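Local coordinates for protein pilin (Clostridioides difficile, PDB 6T8S) that probably serves as the major building block of type IV pili, the thin surface fibres assembled from many copies of the pilin, at residues S97-T111 / L122-V136. Sequence-based numbering, arbitrary orientation.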
loop_
_atom_site.group_PDB
_atom_site.type_symbol
_atom_site.label_atom_id
_atom_site.label_comp_id
_atom_site.label_asym_id
_atom_site.label_seq_id
_atom_site.Cartn_x
_atom_site.Cartn_y
_atom_site.Cartn_z
ATOM N N SER A 97 8.478 5.398 -9.600
ATOM C CA SER A 97 7.809 6.383 -8.713
ATOM C C SER A 97 6.891 7.285 -9.542
ATOM O O SER A 97 5.725 7.524 -9.120
ATOM C CB SER A 97 8.826 7.181 -7.926
ATOM O OG SER A 97 9.505 6.328 -7.034
ATOM N N ALA A 98 7.399 7.773 -10.675
ATOM C CA ALA A 98 6.676 8.669 -11.603
ATOM C C ALA A 98 5.391 7.988 -12.084
ATOM O O ALA A 98 4.320 8.640 -12.071
ATOM C CB ALA A 98 7.575 9.054 -12.751
ATOM N N LYS A 99 5.470 6.716 -12.470
ATOM C CA LYS A 99 4.273 6.001 -12.978
ATOM C C LYS A 99 3.257 5.831 -11.845
ATOM O O LYS A 99 2.043 6.088 -12.054
ATOM C CB LYS A 99 4.630 4.634 -13.568
ATOM C CG LYS A 99 3.401 3.804 -13.910
ATOM C CD LYS A 99 3.677 2.611 -14.775
ATOM C CE LYS A 99 2.430 1.799 -15.066
ATOM N NZ LYS A 99 1.380 2.591 -15.761
ATOM N N LEU A 100 3.716 5.369 -10.682
ATOM C CA LEU A 100 2.825 5.115 -9.526
ATOM C C LEU A 100 2.058 6.409 -9.211
ATOM O O LEU A 100 0.813 6.370 -9.068
ATOM C CB LEU A 100 3.689 4.592 -8.371
ATOM C CG LEU A 100 2.958 3.951 -7.203
ATOM C CD1 LEU A 100 2.258 2.665 -7.621
ATOM C CD2 LEU A 100 3.947 3.683 -6.074
ATOM N N LEU A 101 2.756 7.547 -9.168
ATOM C CA LEU A 101 2.132 8.856 -8.838
ATOM C C LEU A 101 1.196 9.314 -9.962
ATOM O O LEU A 101 0.127 9.852 -9.652
ATOM C CB LEU A 101 3.230 9.885 -8.565
ATOM C CG LEU A 101 3.849 9.781 -7.179
ATOM C CD1 LEU A 101 5.181 10.515 -7.126
ATOM C CD2 LEU A 101 2.887 10.329 -6.133
ATOM N N SER A 102 1.579 9.124 -11.220
ATOM C CA SER A 102 0.724 9.493 -12.378
ATOM C C SER A 102 -0.597 8.721 -12.299
ATOM O O SER A 102 -1.638 9.270 -12.673
ATOM C CB SER A 102 1.412 9.233 -13.687
ATOM O OG SER A 102 2.452 10.163 -13.882
ATOM N N ASP A 103 -0.547 7.472 -11.839
ATOM C CA ASP A 103 -1.718 6.565 -11.894
ATOM C C ASP A 103 -2.617 6.762 -10.674
ATOM O O ASP A 103 -3.844 6.695 -10.848
ATOM C CB ASP A 103 -1.265 5.120 -12.101
ATOM C CG ASP A 103 -0.717 4.838 -13.486
ATOM O OD1 ASP A 103 -1.080 5.586 -14.436
ATOM O OD2 ASP A 103 0.087 3.878 -13.605
ATOM N N ILE A 104 -2.047 6.973 -9.484
ATOM C CA ILE A 104 -2.783 7.035 -8.195
ATOM C C ILE A 104 -3.073 8.504 -7.827
ATOM O O ILE A 104 -4.108 8.736 -7.167
ATOM C CB ILE A 104 -2.002 6.253 -7.117
ATOM C CG1 ILE A 104 -2.086 4.751 -7.414
ATOM C CG2 ILE A 104 -2.460 6.587 -5.702
ATOM C CD1 ILE A 104 -1.237 3.892 -6.512
ATOM N N GLY A 105 -2.183 9.423 -8.193
ATOM C CA GLY A 105 -2.321 10.863 -7.913
ATOM C C GLY A 105 -1.765 11.239 -6.554
ATOM O O GLY A 105 -1.123 10.395 -5.911
ATOM N N GLU A 106 -1.991 12.483 -6.135
ATOM C CA GLU A 106 -1.314 13.100 -4.967
ATOM C C GLU A 106 -1.963 12.691 -3.635
ATOM O O GLU A 106 -3.113 12.194 -3.613
ATOM C CB GLU A 106 -1.344 14.627 -5.087
ATOM C CG GLU A 106 -2.724 15.218 -4.866
ATOM C CD GLU A 106 -2.739 16.708 -4.559
ATOM O OE1 GLU A 106 -1.643 17.318 -4.496
ATOM O OE2 GLU A 106 -3.851 17.265 -4.456
ATOM N N ASN A 107 -1.238 12.953 -2.541
ATOM C CA ASN A 107 -1.713 12.832 -1.139
ATOM C C ASN A 107 -2.095 11.387 -0.804
ATOM O O ASN A 107 -2.938 11.194 0.088
ATOM C CB ASN A 107 -2.886 13.777 -0.873
ATOM C CG ASN A 107 -2.493 15.233 -0.967
ATOM O OD1 ASN A 107 -1.329 15.580 -0.782
ATOM N ND2 ASN A 107 -3.461 16.083 -1.262
ATOM N N LYS A 108 -1.461 10.395 -1.434
ATOM C CA LYS A 108 -1.748 8.975 -1.131
ATOM C C LYS A 108 -0.475 8.200 -0.790
ATOM O O LYS A 108 -0.581 7.338 0.088
ATOM C CB LYS A 108 -2.515 8.347 -2.300
ATOM C CG LYS A 108 -3.895 8.963 -2.530
ATOM C CD LYS A 108 -4.960 7.973 -2.897
ATOM C CE LYS A 108 -6.298 8.601 -3.240
ATOM N NZ LYS A 108 -6.961 9.165 -2.045
ATOM N N ILE A 109 0.644 8.440 -1.481
ATOM C CA ILE A 109 1.861 7.581 -1.379
ATOM C C ILE A 109 2.912 8.283 -0.513
ATOM O O ILE A 109 3.325 9.414 -0.862
ATOM C CB ILE A 109 2.418 7.210 -2.768
ATOM C CG1 ILE A 109 1.312 6.717 -3.707
ATOM C CG2 ILE A 109 3.541 6.192 -2.617
ATOM C CD1 ILE A 109 1.711 6.745 -5.154
ATOM N N TYR A 110 3.352 7.621 0.555
ATOM C CA TYR A 110 4.271 8.192 1.579
ATOM C C TYR A 110 5.418 7.208 1.840
ATOM O O TYR A 110 5.204 5.972 1.783
ATOM C CB TYR A 110 3.463 8.570 2.831
ATOM C CG TYR A 110 2.475 9.687 2.597
ATOM C CD1 TYR A 110 2.838 11.017 2.759
ATOM C CD2 TYR A 110 1.194 9.426 2.132
ATOM C CE1 TYR A 110 1.942 12.049 2.513
ATOM C CE2 TYR A 110 0.294 10.448 1.856
ATOM C CZ TYR A 110 0.658 11.767 2.061
ATOM O OH TYR A 110 -0.210 12.795 1.786
ATOM N N THR A 111 6.611 7.748 2.114
ATOM C CA THR A 111 7.840 6.970 2.432
ATOM C C THR A 111 8.032 6.836 3.950
ATOM O O THR A 111 8.926 6.071 4.355
ATOM C CB THR A 111 9.054 7.591 1.736
ATOM O OG1 THR A 111 9.182 8.953 2.141
ATOM C CG2 THR A 111 8.937 7.536 0.228
ATOM N N LEU A 122 5.941 10.537 -1.496
ATOM C CA LEU A 122 6.715 10.111 -2.687
ATOM C C LEU A 122 6.616 11.228 -3.731
ATOM O O LEU A 122 5.530 11.802 -3.863
ATOM C CB LEU A 122 6.146 8.792 -3.232
ATOM C CG LEU A 122 6.978 8.098 -4.317
ATOM C CD1 LEU A 122 8.208 7.416 -3.747
ATOM C CD2 LEU A 122 6.138 7.070 -5.068
ATOM N N THR A 123 7.705 11.517 -4.447
ATOM C CA THR A 123 7.710 12.436 -5.610
ATOM C C THR A 123 8.084 11.666 -6.878
ATOM O O THR A 123 8.613 10.530 -6.783
ATOM C CB THR A 123 8.658 13.628 -5.413
ATOM O OG1 THR A 123 9.983 13.203 -5.739
ATOM C CG2 THR A 123 8.611 14.183 -4.005
ATOM N N SER A 124 7.884 12.302 -8.029
ATOM C CA SER A 124 8.178 11.710 -9.355
ATOM C C SER A 124 9.697 11.542 -9.540
ATOM O O SER A 124 10.089 10.822 -10.458
ATOM C CB SER A 124 7.546 12.529 -10.443
ATOM O OG SER A 124 8.094 13.827 -10.447
ATOM N N ASN A 125 10.523 12.153 -8.685
ATOM C CA ASN A 125 12.009 12.038 -8.737
ATOM C C ASN A 125 12.551 11.166 -7.595
ATOM O O ASN A 125 13.784 11.110 -7.454
ATOM C CB ASN A 125 12.682 13.413 -8.661
ATOM C CG ASN A 125 12.327 14.290 -9.839
ATOM O OD1 ASN A 125 12.266 13.820 -10.968
ATOM N ND2 ASN A 125 12.073 15.561 -9.586
ATOM N N THR A 126 11.706 10.498 -6.806
ATOM C CA THR A 126 12.163 9.703 -5.631
ATOM C C THR A 126 12.622 8.300 -6.061
ATOM O O THR A 126 11.891 7.639 -6.807
ATOM C CB THR A 126 11.090 9.573 -4.545
ATOM O OG1 THR A 126 10.634 10.879 -4.204
ATOM C CG2 THR A 126 11.623 8.895 -3.303
ATOM N N LYS A 127 13.816 7.893 -5.620
ATOM C CA LYS A 127 14.316 6.495 -5.646
ATOM C C LYS A 127 14.078 5.899 -4.261
ATOM O O LYS A 127 14.321 6.604 -3.253
ATOM C CB LYS A 127 15.812 6.425 -5.968
ATOM C CG LYS A 127 16.211 6.885 -7.364
ATOM C CD LYS A 127 17.529 6.275 -7.854
ATOM C CE LYS A 127 17.754 6.404 -9.355
ATOM N NZ LYS A 127 16.682 5.774 -10.183
ATOM N N VAL A 128 13.616 4.658 -4.202
ATOM C CA VAL A 128 13.430 3.931 -2.916
ATOM C C VAL A 128 14.265 2.660 -2.980
ATOM O O VAL A 128 14.082 1.859 -3.919
ATOM C CB VAL A 128 11.951 3.636 -2.616
ATOM C CG1 VAL A 128 11.805 2.953 -1.274
ATOM C CG2 VAL A 128 11.085 4.896 -2.661
ATOM N N ASP A 129 15.171 2.488 -2.020
ATOM C CA ASP A 129 16.088 1.321 -1.975
ATOM C C ASP A 129 15.754 0.470 -0.744
ATOM O O ASP A 129 16.301 0.745 0.345
ATOM C CB ASP A 129 17.555 1.756 -1.977
ATOM C CG ASP A 129 18.521 0.585 -1.900
ATOM O OD1 ASP A 129 18.072 -0.571 -2.060
ATOM O OD2 ASP A 129 19.716 0.836 -1.642
ATOM N N ASN A 130 14.866 -0.511 -0.908
ATOM C CA ASN A 130 14.496 -1.494 0.146
ATOM C C ASN A 130 13.933 -0.773 1.382
ATOM O O ASN A 130 14.447 -1.018 2.513
ATOM C CB ASN A 130 15.687 -2.374 0.530
ATOM C CG ASN A 130 15.269 -3.624 1.269
ATOM O OD1 ASN A 130 14.189 -4.153 1.039
ATOM N ND2 ASN A 130 16.120 -4.106 2.164
ATOM N N LYS A 131 12.885 0.040 1.204
ATOM C CA LYS A 131 12.214 0.757 2.317
ATOM C C LYS A 131 10.710 0.457 2.301
ATOM O O LYS A 131 10.123 0.288 1.216
ATOM C CB LYS A 131 12.465 2.263 2.229
ATOM C CG LYS A 131 13.927 2.690 2.207
ATOM C CD LYS A 131 14.686 2.344 3.474
ATOM C CE LYS A 131 16.142 2.767 3.418
ATOM N NZ LYS A 131 16.899 2.262 4.590
ATOM N N VAL A 132 10.098 0.435 3.477
ATOM C CA VAL A 132 8.628 0.273 3.616
ATOM C C VAL A 132 7.951 1.491 2.982
ATOM O O VAL A 132 8.422 2.621 3.179
ATOM C CB VAL A 132 8.212 0.066 5.082
ATOM C CG1 VAL A 132 6.699 -0.056 5.201
ATOM C CG2 VAL A 132 8.899 -1.158 5.680
ATOM N N LEU A 133 6.880 1.242 2.226
ATOM C CA LEU A 133 6.084 2.263 1.508
ATOM C C LEU A 133 4.651 2.193 2.037
ATOM O O LEU A 133 4.230 1.121 2.497
ATOM C CB LEU A 133 6.134 1.973 -0.002
ATOM C CG LEU A 133 5.600 3.082 -0.909
ATOM C CD1 LEU A 133 6.558 4.247 -0.991
ATOM C CD2 LEU A 133 5.304 2.559 -2.310
ATOM N N TYR A 134 3.933 3.310 1.963
ATOM C CA TYR A 134 2.570 3.475 2.499
ATOM C C TYR A 134 1.670 4.101 1.428
ATOM O O TYR A 134 2.064 5.110 0.836
ATOM C CB TYR A 134 2.637 4.341 3.756
ATOM C CG TYR A 134 3.511 3.766 4.836
ATOM C CD1 TYR A 134 3.025 2.821 5.727
ATOM C CD2 TYR A 134 4.843 4.133 4.932
ATOM C CE1 TYR A 134 3.829 2.300 6.732
ATOM C CE2 TYR A 134 5.664 3.611 5.918
ATOM C CZ TYR A 134 5.151 2.701 6.826
ATOM O OH TYR A 134 5.967 2.172 7.791
ATOM N N ILE A 135 0.490 3.514 1.195
ATOM C CA ILE A 135 -0.521 4.095 0.259
ATOM C C ILE A 135 -1.863 4.211 0.984
ATOM O O ILE A 135 -2.429 3.188 1.405
ATOM C CB ILE A 135 -0.655 3.312 -1.064
ATOM C CG1 ILE A 135 0.702 2.964 -1.688
ATOM C CG2 ILE A 135 -1.512 4.123 -2.029
ATOM C CD1 ILE A 135 0.616 2.182 -2.987
ATOM N N VAL A 136 -2.375 5.433 1.097
ATOM C CA VAL A 136 -3.700 5.678 1.730
ATOM C C VAL A 136 -4.772 4.949 0.907
ATOM O O VAL A 136 -4.819 5.176 -0.326
ATOM C CB VAL A 136 -4.007 7.177 1.827
ATOM C CG1 VAL A 136 -5.413 7.420 2.346
ATOM C CG2 VAL A 136 -2.986 7.887 2.704
HETATM O O HOH W 1 2.928 11.345 -2.836
HETATM O O HOH W 2 9.991 3.079 5.281
#
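An antiparallel edge pairing in the pilin head joins strand 109-110 to strand 133-136, with Tyr-110 and Tyr-134 as its hydrogen-bonded pair. Tyr-110 N gives a nearly straight bond to Tyr-134 O (2.8 Å, 166°), and Tyr-134 N returns one to Tyr-110 O. That second oxygen also lies at the edge of the Tyr-134 ring, in its plane. Val-136 N extends the pairing to Lys-108 O.

On one face of the sheet Ile-109 and Ile-135 run alongside one another, Ile-109 CG1 against Ile-135 CG2, and Ile-104 CD1 of helix 94-104 reaches Ile-135 CD1 at 4.3 Å. Ile-109 CG2, anti to its own nitrogen, is thereby aimed at Leu-122; the two side chains cross obliquely, with Ile-109 CG2 3.7 Å from Leu-122 CD2. Leu-133 CD1 packs on the same isoleucine methyl. Leu-100 meets Leu-133 tip to tip through their CD2 atoms (4.2 Å) and crosses Leu-122 at about a right angle. On the other face, Val-136 CG2 meets the Tyr-110 ring obliquely.

Polar bonds then fasten the returning chain. Leu-122 N binds Ile-109 O (2.9 Å), and one water donates to both that oxygen and Leu-122 O. Farther along, Ser-97 OG, set beside its own nitrogen (chi1 -66°), donates to Thr-126 O at 2.7 Å. This ties the helix to the type I turn 123-126, in which Thr-123 OG1 accepts from Asn-125 N in an ST turn.

Strand 128-138 also pairs antiparallel with strand 78-83, and Tyr-23 of the long helix 9-37 touches Ile-135, consistent with the antiparallel sheet packed on an N-terminal helix of type IV pilins.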